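PDB 3GGD: SAM-dependent methyltransferase, which probably transfers methyl groups from S-adenosylmethionine to an acceptor that the structure does not identify, and is captured here with S-adenosyl-L-homocysteine bound. Local coordinates for residues 20-25 against 31-36; 129-134 against 219-224; 140-145 against 205-210; 199-204 against 236-241. One frame throughout, in Å; residues are numbered along the deposited sequence.

In the fold
One Rossmann-like methyltransferase illustrates how contact chemistry follows place in the fold. Interactions 1 and 2 both touch S-adenosyl-L-homocysteine and meet each other through W35 and R131; the first, partly buried, walls the ligand with aromatic rings, while the second, buried nearest the chain centre, binds its amino-acid end with a charged group. Interactions 3 and 4, also buried but farther from that centre than interaction 2, lie across it from interaction 1 and share helix 201-207. Interaction 4 packs the start of that helix on strand 237-244, largely apolar, whereas interaction 3 joins its end to helix 142-153, with waters at the margin and a cobalt ion beside it. Interactions 2 and 4 reach the same sheet.

Interaction 1: residues 20-25 against 31-36; sequences EQYWNK and TPVLWD. With SAH (S-adenosyl-L-homocysteine), chain E; EDO (1,2-ethanediol), chain K.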
# COMPACT_ATOMS: atom_id res chain seq x y z
N GLU A 20 3.55 -13.42 -2.28
CA GLU A 20 3.53 -14.52 -1.33
C GLU A 20 4.93 -15.10 -1.15
O GLU A 20 5.32 -15.45 -0.02
CB GLU A 20 2.51 -15.58 -1.72
CG GLU A 20 2.57 -16.90 -0.89
CD GLU A 20 2.42 -16.69 0.62
OE1 GLU A 20 1.79 -15.68 1.05
OE2 GLU A 20 2.87 -17.57 1.38
N GLN A 21 5.73 -15.17 -2.22
CA GLN A 21 7.11 -15.67 -2.07
C GLN A 21 7.91 -14.74 -1.14
O GLN A 21 8.60 -15.19 -0.20
CB GLN A 21 7.78 -15.84 -3.41
CG GLN A 21 9.08 -16.69 -3.30
CD GLN A 21 9.94 -16.70 -4.58
OE1 GLN A 21 10.24 -15.63 -5.18
NE2 GLN A 21 10.34 -17.89 -5.00
N TYR A 22 7.74 -13.43 -1.33
CA TYR A 22 8.41 -12.46 -0.49
C TYR A 22 8.00 -12.58 0.99
O TYR A 22 8.85 -12.64 1.88
CB TYR A 22 8.11 -11.04 -0.94
CG TYR A 22 8.57 -10.01 0.07
CD1 TYR A 22 9.93 -9.64 0.17
CD2 TYR A 22 7.66 -9.42 0.94
CE1 TYR A 22 10.36 -8.71 1.08
CE2 TYR A 22 8.09 -8.47 1.88
CZ TYR A 22 9.43 -8.12 1.94
OH TYR A 22 9.85 -7.19 2.86
N TRP A 23 6.69 -12.62 1.22
CA TRP A 23 6.17 -12.66 2.58
C TRP A 23 6.47 -13.97 3.24
O TRP A 23 6.79 -14.00 4.42
CB TRP A 23 4.68 -12.35 2.61
CG TRP A 23 4.36 -10.89 2.57
CD1 TRP A 23 3.63 -10.23 1.61
CD2 TRP A 23 4.71 -9.89 3.55
NE1 TRP A 23 3.50 -8.91 1.94
CE2 TRP A 23 4.16 -8.67 3.12
CE3 TRP A 23 5.42 -9.92 4.76
CZ2 TRP A 23 4.28 -7.50 3.86
CZ3 TRP A 23 5.58 -8.74 5.49
CH2 TRP A 23 5.00 -7.55 5.04
N ASN A 24 6.42 -15.06 2.49
CA ASN A 24 6.78 -16.33 3.11
C ASN A 24 8.28 -16.36 3.52
O ASN A 24 8.65 -16.90 4.58
CB ASN A 24 6.47 -17.51 2.22
CG ASN A 24 6.50 -18.83 3.00
OD1 ASN A 24 7.40 -19.63 2.80
ND2 ASN A 24 5.57 -19.02 3.92
N LYS A 25 9.13 -15.80 2.68
CA LYS A 25 10.55 -15.69 3.01
C LYS A 25 10.72 -14.83 4.26
O LYS A 25 11.51 -15.16 5.16
CB LYS A 25 11.35 -15.10 1.86
CG LYS A 25 12.77 -14.81 2.27
CD LYS A 25 13.47 -13.89 1.38
CE LYS A 25 12.99 -12.48 1.44
NZ LYS A 25 13.50 -11.93 0.12
N THR A 31 13.21 -11.47 8.19
CA THR A 31 14.07 -10.51 7.58
C THR A 31 13.35 -9.13 7.60
O THR A 31 12.15 -9.05 7.80
CB THR A 31 14.46 -10.98 6.16
OG1 THR A 31 13.28 -11.40 5.47
CG2 THR A 31 15.41 -12.16 6.18
N PRO A 32 14.12 -8.03 7.45
CA PRO A 32 13.59 -6.68 7.51
C PRO A 32 12.65 -6.37 6.37
O PRO A 32 12.78 -6.92 5.28
CB PRO A 32 14.82 -5.79 7.43
CG PRO A 32 15.97 -6.66 7.63
CD PRO A 32 15.58 -8.04 7.24
N VAL A 33 11.70 -5.47 6.65
CA VAL A 33 10.65 -5.12 5.70
C VAL A 33 10.78 -3.62 5.44
O VAL A 33 10.52 -2.79 6.31
CB VAL A 33 9.25 -5.51 6.25
CG1 VAL A 33 8.13 -5.04 5.31
CG2 VAL A 33 9.20 -7.04 6.51
N LEU A 34 11.22 -3.31 4.24
CA LEU A 34 11.62 -1.96 3.87
C LEU A 34 10.66 -0.84 4.28
O LEU A 34 11.08 0.20 4.76
CB LEU A 34 11.81 -1.90 2.33
CG LEU A 34 12.10 -0.54 1.68
CD1 LEU A 34 13.49 -0.09 2.08
CD2 LEU A 34 11.93 -0.63 0.13
N TRP A 35 9.37 -1.06 4.04
CA TRP A 35 8.36 -0.02 4.28
C TRP A 35 7.74 -0.04 5.69
O TRP A 35 6.90 0.81 6.01
CB TRP A 35 7.21 -0.17 3.29
CG TRP A 35 6.70 -1.57 3.28
CD1 TRP A 35 5.79 -2.12 4.14
CD2 TRP A 35 7.12 -2.61 2.41
NE1 TRP A 35 5.61 -3.47 3.83
CE2 TRP A 35 6.42 -3.78 2.78
CE3 TRP A 35 8.02 -2.67 1.34
CZ2 TRP A 35 6.60 -5.00 2.10
CZ3 TRP A 35 8.20 -3.87 0.68
CH2 TRP A 35 7.49 -5.01 1.07
N ASP A 36 8.19 -0.96 6.54
CA ASP A 36 7.49 -1.22 7.80
C ASP A 36 7.99 -0.27 8.91
O ASP A 36 8.57 -0.69 9.91
CB ASP A 36 7.64 -2.70 8.16
CG ASP A 36 6.70 -3.17 9.26
OD1 ASP A 36 5.63 -2.52 9.48
OD2 ASP A 36 7.00 -4.21 9.88
N SAH E . 0.19 -1.30 3.38
CA SAH E . 1.25 -2.12 4.01
CB SAH E . 2.06 -2.97 3.01
CG SAH E . 2.76 -2.27 1.83
SD SAH E . 3.74 -3.40 0.82
C SAH E . 2.20 -1.27 4.83
O SAH E . 2.90 -1.79 5.74
OXT SAH E . 2.32 -0.07 4.60
C5' SAH E . 2.59 -3.76 -0.48
C4' SAH E . 1.52 -4.82 -0.05
O4' SAH E . 0.60 -5.04 -1.15
C3' SAH E . 2.04 -6.22 0.31
O3' SAH E . 1.58 -6.66 1.58
C2' SAH E . 1.47 -7.13 -0.77
O2' SAH E . 1.31 -8.52 -0.41
C1' SAH E . 0.20 -6.40 -1.15
N9 SAH E . -0.34 -6.79 -2.47
C8 SAH E . 0.41 -6.96 -3.59
N7 SAH E . -0.38 -7.28 -4.62
C5 SAH E . -1.66 -7.32 -4.14
C6 SAH E . -2.96 -7.66 -4.71
N6 SAH E . -2.96 -8.00 -6.02
N1 SAH E . -4.06 -7.64 -3.94
C2 SAH E . -3.97 -7.32 -2.62
N3 SAH E . -2.80 -7.02 -2.05
C4 SAH E . -1.64 -7.03 -2.73
C1 EDO K . 7.86 -1.04 13.09
O1 EDO K . 7.43 -0.43 14.29
C2 EDO K . 6.82 -2.11 12.84
O2 EDO K . 7.41 -3.41 12.85
O HOH W 1 12.24 -5.75 2.78
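The indole of W35 is covered on both sides and met at its rim: SD of S-adenosyl-L-homocysteine lies over one face toward the rim, 3.3 Å from CE2 of W35, CG1 of V33 sits over the opposite face, also toward the rim, and CZ2 of W23 comes up in the plane, 3.8 Å from CZ2 of W35. The W23 indole has CE2 of its helix neighbour Y22 over the centre of one face and the ligand ribose at its edge. Its NE1 is a forked donor, reaching O3' of S-adenosyl-L-homocysteine at 3.0 Å and O2' more weakly. Y22 and W35 advance from opposite directions, CE2 of Y22 lying 3.6 Å from CH2 of W35 with the planes at 45°, an oblique meeting. With CG of W35 set between its backbone N and carbonyl carbon (chi1 52°), the indole folds back toward the helix and ligand. Beyond the rings, V33 CG1 abuts W23 CH2 at 4.0 Å, while the Y22 hydroxyl donates to a water that in turn donates to P32 O and accepts from L34 N, tying the loop to the helix without a direct bond. Replacing W35 with an alanine would probably leave the ligand sulfur without its aromatic wall and set W23 and Y22 freer to shift. The two segments wall one side of the ligand, with two helices beside them: W23 leans on S89, A90 and I93 of helix 88-97, W35 touches V189 of helix 184-190, and K25 NZ bonds to L188 O of that same helix.

Interaction 2: residues 129-134 against 219-224; sequences YMRTGF and GLFQSI. With SAH (S-adenosyl-L-homocysteine), chain E; EDO (1,2-ethanediol), chain L.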
# COMPACT_ATOMS: atom_id res chain seq x y z
N TYR A 129 -8.12 2.71 3.51
CA TYR A 129 -6.77 3.19 3.76
C TYR A 129 -5.84 2.28 2.97
O TYR A 129 -5.88 1.04 3.12
CB TYR A 129 -6.42 3.08 5.25
CG TYR A 129 -4.98 3.40 5.59
CD1 TYR A 129 -4.55 4.71 5.72
CD2 TYR A 129 -4.03 2.40 5.76
CE1 TYR A 129 -3.21 5.01 6.05
CE2 TYR A 129 -2.71 2.68 6.13
CZ TYR A 129 -2.30 4.00 6.26
OH TYR A 129 -0.99 4.31 6.59
N MSE A 130 -5.02 2.88 2.11
CA MSE A 130 -4.05 2.11 1.35
C MSE A 130 -2.68 2.78 1.35
O MSE A 130 -2.50 3.88 0.82
CB MSE A 130 -4.54 1.90 -0.08
CG MSE A 130 -3.64 0.96 -0.87
SE MSE A 130 -4.42 0.57 -2.68
CE MSE A 130 -4.09 2.21 -3.41
N ARG A 131 -1.71 2.08 1.92
CA ARG A 131 -0.35 2.58 2.02
C ARG A 131 0.56 1.74 1.11
O ARG A 131 0.88 0.57 1.40
CB ARG A 131 0.12 2.53 3.48
CG ARG A 131 1.51 3.12 3.68
CD ARG A 131 1.90 3.17 5.18
NE ARG A 131 3.20 3.81 5.39
CZ ARG A 131 4.34 3.15 5.49
NH1 ARG A 131 4.35 1.83 5.41
NH2 ARG A 131 5.47 3.81 5.70
N THR A 132 0.98 2.37 0.03
CA THR A 132 1.80 1.77 -1.00
C THR A 132 1.23 0.48 -1.55
O THR A 132 1.88 -0.56 -1.58
CB THR A 132 3.27 1.67 -0.59
OG1 THR A 132 3.41 1.07 0.71
CG2 THR A 132 3.93 3.10 -0.61
N GLY A 133 -0.01 0.56 -2.01
CA GLY A 133 -0.64 -0.60 -2.63
C GLY A 133 -0.69 -0.54 -4.14
O GLY A 133 -1.06 -1.52 -4.77
N PHE A 134 -0.26 0.57 -4.75
CA PHE A 134 -0.46 0.76 -6.19
C PHE A 134 0.83 0.90 -7.03
O PHE A 134 0.91 0.41 -8.16
CB PHE A 134 -1.31 2.02 -6.40
CG PHE A 134 -2.52 1.83 -7.32
CD1 PHE A 134 -2.40 1.25 -8.55
CD2 PHE A 134 -3.75 2.34 -6.96
CE1 PHE A 134 -3.50 1.12 -9.40
CE2 PHE A 134 -4.87 2.21 -7.80
CZ PHE A 134 -4.73 1.59 -9.02
N GLY A 219 4.94 15.24 -0.20
CA GLY A 219 5.73 14.86 0.98
C GLY A 219 6.61 13.63 0.78
O GLY A 219 6.99 13.29 -0.34
N LEU A 220 6.91 12.97 1.89
CA LEU A 220 7.86 11.88 1.95
C LEU A 220 7.19 10.57 2.37
O LEU A 220 6.12 10.56 3.02
CB LEU A 220 8.98 12.22 2.92
CG LEU A 220 9.76 13.50 2.60
CD1 LEU A 220 10.76 13.81 3.76
CD2 LEU A 220 10.48 13.48 1.20
N PHE A 221 7.82 9.47 1.96
CA PHE A 221 7.40 8.13 2.39
C PHE A 221 8.50 7.62 3.30
O PHE A 221 9.68 7.75 2.98
CB PHE A 221 7.22 7.18 1.22
CG PHE A 221 6.69 5.85 1.63
CD1 PHE A 221 5.34 5.68 1.86
CD2 PHE A 221 7.55 4.77 1.81
CE1 PHE A 221 4.84 4.44 2.28
CE2 PHE A 221 7.06 3.53 2.20
CZ PHE A 221 5.71 3.36 2.44
N GLN A 222 8.13 7.05 4.43
CA GLN A 222 9.14 6.60 5.39
C GLN A 222 9.49 5.13 5.30
O GLN A 222 8.61 4.26 5.42
CB GLN A 222 8.67 6.92 6.79
CG GLN A 222 8.38 8.38 6.99
CD GLN A 222 9.61 9.21 7.28
OE1 GLN A 222 10.58 8.76 7.91
NE2 GLN A 222 9.55 10.47 6.84
N SER A 223 10.78 4.85 5.10
CA SER A 223 11.30 3.49 5.05
C SER A 223 12.10 3.23 6.33
O SER A 223 12.32 4.14 7.12
CB SER A 223 12.20 3.26 3.82
OG SER A 223 13.55 3.62 4.06
N ILE A 224 12.55 1.99 6.51
CA ILE A 224 13.36 1.63 7.69
C ILE A 224 14.86 1.56 7.31
O ILE A 224 15.70 1.24 8.13
CB ILE A 224 12.93 0.27 8.31
CG1 ILE A 224 13.23 -0.90 7.33
CG2 ILE A 224 11.49 0.32 8.69
CD1 ILE A 224 13.34 -2.25 7.96
N SAH E . 0.19 -1.30 3.38
CA SAH E . 1.25 -2.12 4.01
CB SAH E . 2.06 -2.97 3.01
CG SAH E . 2.76 -2.27 1.83
SD SAH E . 3.74 -3.40 0.82
C SAH E . 2.20 -1.27 4.83
O SAH E . 2.90 -1.79 5.74
OXT SAH E . 2.32 -0.07 4.60
C5' SAH E . 2.59 -3.76 -0.48
C4' SAH E . 1.52 -4.82 -0.05
O4' SAH E . 0.60 -5.04 -1.15
C3' SAH E . 2.04 -6.22 0.31
O3' SAH E . 1.58 -6.66 1.58
C2' SAH E . 1.47 -7.13 -0.77
O2' SAH E . 1.31 -8.52 -0.41
C1' SAH E . 0.20 -6.40 -1.15
N9 SAH E . -0.34 -6.79 -2.47
C8 SAH E . 0.41 -6.96 -3.59
N7 SAH E . -0.38 -7.28 -4.62
C5 SAH E . -1.66 -7.32 -4.14
C6 SAH E . -2.96 -7.66 -4.71
N6 SAH E . -2.96 -8.00 -6.02
N1 SAH E . -4.06 -7.64 -3.94
C2 SAH E . -3.97 -7.32 -2.62
N3 SAH E . -2.80 -7.02 -2.05
C4 SAH E . -1.64 -7.03 -2.73
C1 EDO L . 4.68 7.81 5.25
O1 EDO L . 5.45 6.82 5.94
C2 EDO L . 3.20 7.85 5.72
O2 EDO L . 2.55 6.55 5.78
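The guanidinium of R131 and the ring of F221 overlap only in part: their planes are 25° apart, and CZ of F221 lies over one guanidinium face toward its rim, 3.3 Å from NH2 of R131, while the F221 ring is approached obliquely in return. T132 and F221 point at each other, CG2 of T132 being 3.3 Å from CE1 of F221. The R131 chain is extended from CG to NE, its CG anti to the backbone N (chi1 -177°), which carries the guanidinium beyond the strand end and turns its edge to acceptors. There NH1 donates to OXT of S-adenosyl-L-homocysteine at 2.9 Å and also to W35 O, NH2 gives a weak bond to Q222 O, and an ethanediol, probably from the crystallisation liquor, takes NE and NH2. The backbone joins in: R131 O accepts the ligand amino group N at 2.8 Å. A methionine in place of R131 would probably leave the ligand carboxylate without its charged mate and W35 O short of a donor. This is the cofactor end of a Rossmann-like methyltransferase sheet, where residues at the C-terminal end of a parallel strand, here 127-131, hold the amino-acid part of the ligand.

Interaction 3: residues 140-145 against 205-210; sequences EKRELL and ELYFPD. With CO (cobalt (II) ion), chain C.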
# COMPACT_ATOMS: atom_id res chain seq x y z
N GLU A 140 0.15 -2.37 -16.78
CA GLU A 140 -0.89 -3.07 -17.53
C GLU A 140 -1.91 -3.83 -16.65
O GLU A 140 -2.91 -4.29 -17.15
CB GLU A 140 -0.27 -4.01 -18.56
CG GLU A 140 0.49 -5.20 -17.95
CD GLU A 140 1.98 -4.92 -17.54
OE1 GLU A 140 2.47 -3.73 -17.45
OE2 GLU A 140 2.64 -5.98 -17.33
N LYS A 141 -1.68 -3.92 -15.34
CA LYS A 141 -2.61 -4.57 -14.44
C LYS A 141 -3.31 -3.59 -13.52
O LYS A 141 -4.18 -3.99 -12.74
CB LYS A 141 -1.86 -5.62 -13.62
CG LYS A 141 -1.48 -6.80 -14.53
CD LYS A 141 -0.36 -7.58 -13.94
CE LYS A 141 0.06 -8.84 -14.83
NZ LYS A 141 1.41 -9.36 -14.32
N ARG A 142 -2.97 -2.31 -13.63
CA ARG A 142 -3.49 -1.31 -12.70
C ARG A 142 -5.00 -1.08 -12.80
O ARG A 142 -5.62 -0.79 -11.79
CB ARG A 142 -2.75 0.03 -12.84
CG ARG A 142 -1.35 -0.03 -12.24
CD ARG A 142 -0.59 1.27 -12.45
NE ARG A 142 0.72 1.24 -11.76
CZ ARG A 142 1.47 2.32 -11.53
NH1 ARG A 142 1.06 3.52 -11.92
NH2 ARG A 142 2.64 2.19 -10.90
N GLU A 143 -5.56 -1.22 -13.98
CA GLU A 143 -6.99 -1.00 -14.16
C GLU A 143 -7.79 -2.02 -13.34
O GLU A 143 -8.83 -1.67 -12.81
CB GLU A 143 -7.36 -1.02 -15.66
CG GLU A 143 -8.87 -1.19 -15.98
CD GLU A 143 -9.81 -0.01 -15.53
OE1 GLU A 143 -9.34 1.10 -15.18
OE2 GLU A 143 -11.06 -0.22 -15.57
N LEU A 144 -7.30 -3.25 -13.21
CA LEU A 144 -7.95 -4.29 -12.43
C LEU A 144 -8.02 -3.87 -10.97
O LEU A 144 -9.07 -4.00 -10.31
CB LEU A 144 -7.21 -5.63 -12.60
CG LEU A 144 -7.30 -6.30 -13.99
CD1 LEU A 144 -6.25 -7.42 -14.14
CD2 LEU A 144 -8.72 -6.86 -14.28
N LEU A 145 -6.93 -3.31 -10.45
CA LEU A 145 -6.93 -2.89 -9.07
C LEU A 145 -7.92 -1.69 -8.91
O LEU A 145 -8.68 -1.61 -7.92
CB LEU A 145 -5.52 -2.51 -8.60
CG LEU A 145 -5.36 -2.04 -7.14
CD1 LEU A 145 -5.97 -3.01 -6.15
CD2 LEU A 145 -3.87 -1.74 -6.79
N GLU A 205 -6.76 10.43 -12.29
CA GLU A 205 -7.65 10.72 -13.42
C GLU A 205 -7.80 9.54 -14.39
O GLU A 205 -8.88 9.28 -14.92
CB GLU A 205 -7.17 11.95 -14.17
CG GLU A 205 -7.99 12.29 -15.41
CD GLU A 205 -9.47 12.62 -15.12
OE1 GLU A 205 -9.80 13.05 -14.00
OE2 GLU A 205 -10.31 12.49 -16.04
N LEU A 206 -6.71 8.81 -14.61
CA LEU A 206 -6.68 7.71 -15.56
C LEU A 206 -7.53 6.56 -15.05
O LEU A 206 -8.37 6.05 -15.78
CB LEU A 206 -5.23 7.24 -15.82
CG LEU A 206 -4.98 6.07 -16.76
CD1 LEU A 206 -5.53 6.31 -18.19
CD2 LEU A 206 -3.46 5.74 -16.85
N TYR A 207 -7.30 6.14 -13.80
CA TYR A 207 -8.00 4.97 -13.26
C TYR A 207 -9.31 5.28 -12.56
O TYR A 207 -10.17 4.37 -12.44
CB TYR A 207 -7.09 4.14 -12.31
CG TYR A 207 -5.84 3.68 -13.02
CD1 TYR A 207 -5.92 2.82 -14.10
CD2 TYR A 207 -4.58 4.19 -12.67
CE1 TYR A 207 -4.78 2.45 -14.82
CE2 TYR A 207 -3.42 3.83 -13.38
CZ TYR A 207 -3.53 2.96 -14.44
OH TYR A 207 -2.39 2.61 -15.12
N PHE A 208 -9.48 6.53 -12.14
CA PHE A 208 -10.65 6.95 -11.39
C PHE A 208 -11.26 8.22 -11.94
O PHE A 208 -11.46 9.18 -11.21
CB PHE A 208 -10.31 7.17 -9.92
CG PHE A 208 -9.69 5.95 -9.25
CD1 PHE A 208 -10.47 4.86 -8.88
CD2 PHE A 208 -8.32 5.92 -8.96
CE1 PHE A 208 -9.89 3.73 -8.28
CE2 PHE A 208 -7.74 4.80 -8.35
CZ PHE A 208 -8.53 3.71 -8.01
N PRO A 209 -11.60 8.23 -13.21
CA PRO A 209 -12.15 9.45 -13.78
C PRO A 209 -13.52 9.83 -13.15
O PRO A 209 -13.94 10.98 -13.25
CB PRO A 209 -12.28 9.12 -15.27
CG PRO A 209 -12.42 7.66 -15.29
CD PRO A 209 -11.55 7.13 -14.18
N ASP A 210 -14.21 8.86 -12.56
CA ASP A 210 -15.49 9.06 -11.91
C ASP A 210 -15.34 9.48 -10.44
O ASP A 210 -16.31 9.54 -9.72
CB ASP A 210 -16.37 7.80 -12.01
CG ASP A 210 -15.66 6.49 -11.63
OD1 ASP A 210 -14.40 6.41 -11.62
OD2 ASP A 210 -16.39 5.47 -11.46
CO CO C . -18.39 5.45 -11.19
O HOH W 2 -0.25 4.19 -14.46
O HOH W 3 -10.37 1.53 -12.60
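The hydroxyl of Y207 and the guanidinium of R142 share a water, 2.7 Å from Y207 OH, which accepts a weak bond from R142 NH1. Direct contact is made by carbon: CB of R142 comes obliquely to the phenol end, 3.4 Å from CZ of Y207, and CD of R142 lies 3.5 Å from the hydroxyl oxygen OH of Y207. R142 starts with CG anti to the carbonyl carbon (chi1 -74°) and then runs extended to NE, passing alongside the hydroxyl and delivering its charge beyond the ring, where NE bonds to I137 O and NH1 to I198 O. The guanidinium plane is turned 68° from that of the phenol. The next residue, E143, bends at chi2 and brings OE1 to the ring edge, in the plane, 4.0 Å from Y207 CD1. A second water donates both to E143 OE1, at 2.8 Å, and to Y207 O, at 2.9 Å; R150 NH2 also bonds to that carbonyl. R150 further forms a salt bridge with D210 OD1, while D210 OD2 and H244 NE2 bind the cobalt ion. The start of helix 142-153 and the end of helix 201-207 thus meet by apolar carbon under a polar fringe: the buried guanidinium is met by carbonyl oxygens and water, and the D210 carboxylate, shared between R150 and the metal, is likely to stay ionised.

Interaction 4: residues 199-204 against 236-241; sequences FTAEDI and PAFWAV. With EDO (1,2-ethanediol), chain R.
The turn into helix 201-207 rides over strand 237-244, with the CA atoms of T200 and F238 6.4 Å apart and F199 O only 3.4 Å from F238 CB. F238 carries the contact: its CG lies anti to the backbone N (chi1 164°), which sends the ring off the strand and under the first turn of the helix. One face of that ring takes the T200-A201 peptide, T200 C over its centre and A201 N nearer the rim, 3.6 Å from CE1 of F238. Round the ring, CG1 of I204 comes in obliquely at 4.0 Å from CE2 of F238. F199 lies to the side with F238 CD2 at its edge, near the plane, while the CB of D203 covers one face of the F199 ring. The helix start is fixed by a capping box: T200, at the N-cap, takes the D203 N-H on OG1 at 3.1 Å, and T200 N donates back to D203 OD2 at 3.0 Å, meeting the carboxylate on its anti side, 24° out of its plane. The reciprocal pair holds T200, whose carbonyl carbon lies on F238. Strand alternation sends the next residue, W239, to the other side of the sheet, where its ring makes a cation-pi contact with R49 and its NE1 donates to an ethanediol. F238 itself also touches Q216 of strand 211-217, and F199 packs on L161 of strand 158-164.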
# COMPACT_ATOMS: atom_id res chain seq x y z
N PHE A 199 3.18 6.54 -8.85
CA PHE A 199 1.75 6.80 -8.94
C PHE A 199 1.54 8.31 -8.78
O PHE A 199 2.09 8.93 -7.85
CB PHE A 199 0.98 6.01 -7.89
CG PHE A 199 -0.49 5.95 -8.14
CD1 PHE A 199 -1.33 6.92 -7.62
CD2 PHE A 199 -1.03 4.94 -8.91
CE1 PHE A 199 -2.67 6.89 -7.86
CE2 PHE A 199 -2.39 4.89 -9.18
CZ PHE A 199 -3.22 5.85 -8.63
N THR A 200 0.76 8.91 -9.67
CA THR A 200 0.60 10.36 -9.74
C THR A 200 -0.86 10.83 -9.75
O THR A 200 -1.82 10.03 -9.88
CB THR A 200 1.21 10.87 -11.05
OG1 THR A 200 0.37 10.46 -12.13
CG2 THR A 200 2.64 10.31 -11.30
N ALA A 201 -1.03 12.15 -9.67
CA ALA A 201 -2.34 12.78 -9.79
C ALA A 201 -2.93 12.37 -11.13
O ALA A 201 -4.14 12.18 -11.25
CB ALA A 201 -2.22 14.34 -9.72
N GLU A 202 -2.11 12.26 -12.15
CA GLU A 202 -2.62 11.89 -13.47
C GLU A 202 -3.12 10.44 -13.47
O GLU A 202 -4.02 10.11 -14.22
CB GLU A 202 -1.60 12.11 -14.58
CG GLU A 202 -1.27 13.58 -14.86
CD GLU A 202 -0.49 14.28 -13.69
OE1 GLU A 202 0.25 13.60 -12.89
OE2 GLU A 202 -0.64 15.52 -13.57
N ASP A 203 -2.55 9.58 -12.61
CA ASP A 203 -3.05 8.22 -12.48
C ASP A 203 -4.43 8.18 -11.81
O ASP A 203 -5.21 7.28 -12.08
CB ASP A 203 -2.07 7.30 -11.73
CG ASP A 203 -0.81 6.98 -12.54
OD1 ASP A 203 -0.91 6.64 -13.75
OD2 ASP A 203 0.29 7.04 -11.95
N ILE A 204 -4.71 9.13 -10.91
CA ILE A 204 -6.04 9.21 -10.29
C ILE A 204 -7.06 9.50 -11.41
O ILE A 204 -8.09 8.88 -11.47
CB ILE A 204 -6.17 10.29 -9.21
CG1 ILE A 204 -5.23 10.02 -8.03
CG2 ILE A 204 -7.65 10.41 -8.76
CD1 ILE A 204 -5.53 8.79 -7.24
N PRO A 236 10.17 10.15 -2.40
CA PRO A 236 9.05 11.08 -2.58
C PRO A 236 7.73 10.35 -2.66
O PRO A 236 7.64 9.27 -3.27
CB PRO A 236 9.38 11.80 -3.89
CG PRO A 236 10.30 10.87 -4.63
CD PRO A 236 11.07 10.12 -3.57
N ALA A 237 6.71 10.95 -2.04
CA ALA A 237 5.37 10.38 -1.93
C ALA A 237 4.35 11.23 -2.69
O ALA A 237 4.59 12.39 -3.02
CB ALA A 237 4.96 10.25 -0.45
N PHE A 238 3.24 10.60 -3.00
CA PHE A 238 2.07 11.24 -3.54
C PHE A 238 0.93 10.68 -2.72
O PHE A 238 0.86 9.46 -2.52
CB PHE A 238 1.80 10.86 -5.02
CG PHE A 238 0.41 11.20 -5.47
CD1 PHE A 238 0.08 12.48 -5.81
CD2 PHE A 238 -0.59 10.25 -5.48
CE1 PHE A 238 -1.18 12.83 -6.17
CE2 PHE A 238 -1.88 10.60 -5.87
CZ PHE A 238 -2.16 11.91 -6.19
N TRP A 239 0.03 11.55 -2.26
CA TRP A 239 -1.16 11.09 -1.53
C TRP A 239 -2.39 11.87 -1.93
O TRP A 239 -2.31 13.03 -2.40
CB TRP A 239 -0.96 11.15 0.02
CG TRP A 239 -0.80 12.51 0.57
CD1 TRP A 239 0.39 13.14 0.81
CD2 TRP A 239 -1.82 13.44 0.96
NE1 TRP A 239 0.17 14.38 1.31
CE2 TRP A 239 -1.17 14.60 1.43
CE3 TRP A 239 -3.22 13.39 0.97
CZ2 TRP A 239 -1.87 15.72 1.89
CZ3 TRP A 239 -3.90 14.51 1.43
CH2 TRP A 239 -3.23 15.65 1.89
N ALA A 240 -3.54 11.21 -1.76
CA ALA A 240 -4.83 11.80 -2.07
C ALA A 240 -5.95 11.16 -1.26
O ALA A 240 -5.86 10.01 -0.82
CB ALA A 240 -5.14 11.70 -3.62
N VAL A 241 -7.00 11.96 -1.03
CA VAL A 241 -8.27 11.41 -0.57
C VAL A 241 -9.26 11.59 -1.73
O VAL A 241 -9.45 12.71 -2.23
CB VAL A 241 -8.82 12.12 0.71
CG1 VAL A 241 -10.13 11.50 1.10
CG2 VAL A 241 -7.79 12.05 1.88
C1 EDO R . 1.78 18.24 0.98
O1 EDO R . 2.44 18.59 -0.23
C2 EDO R . 2.53 17.04 1.52
O2 EDO R . 1.86 16.55 2.66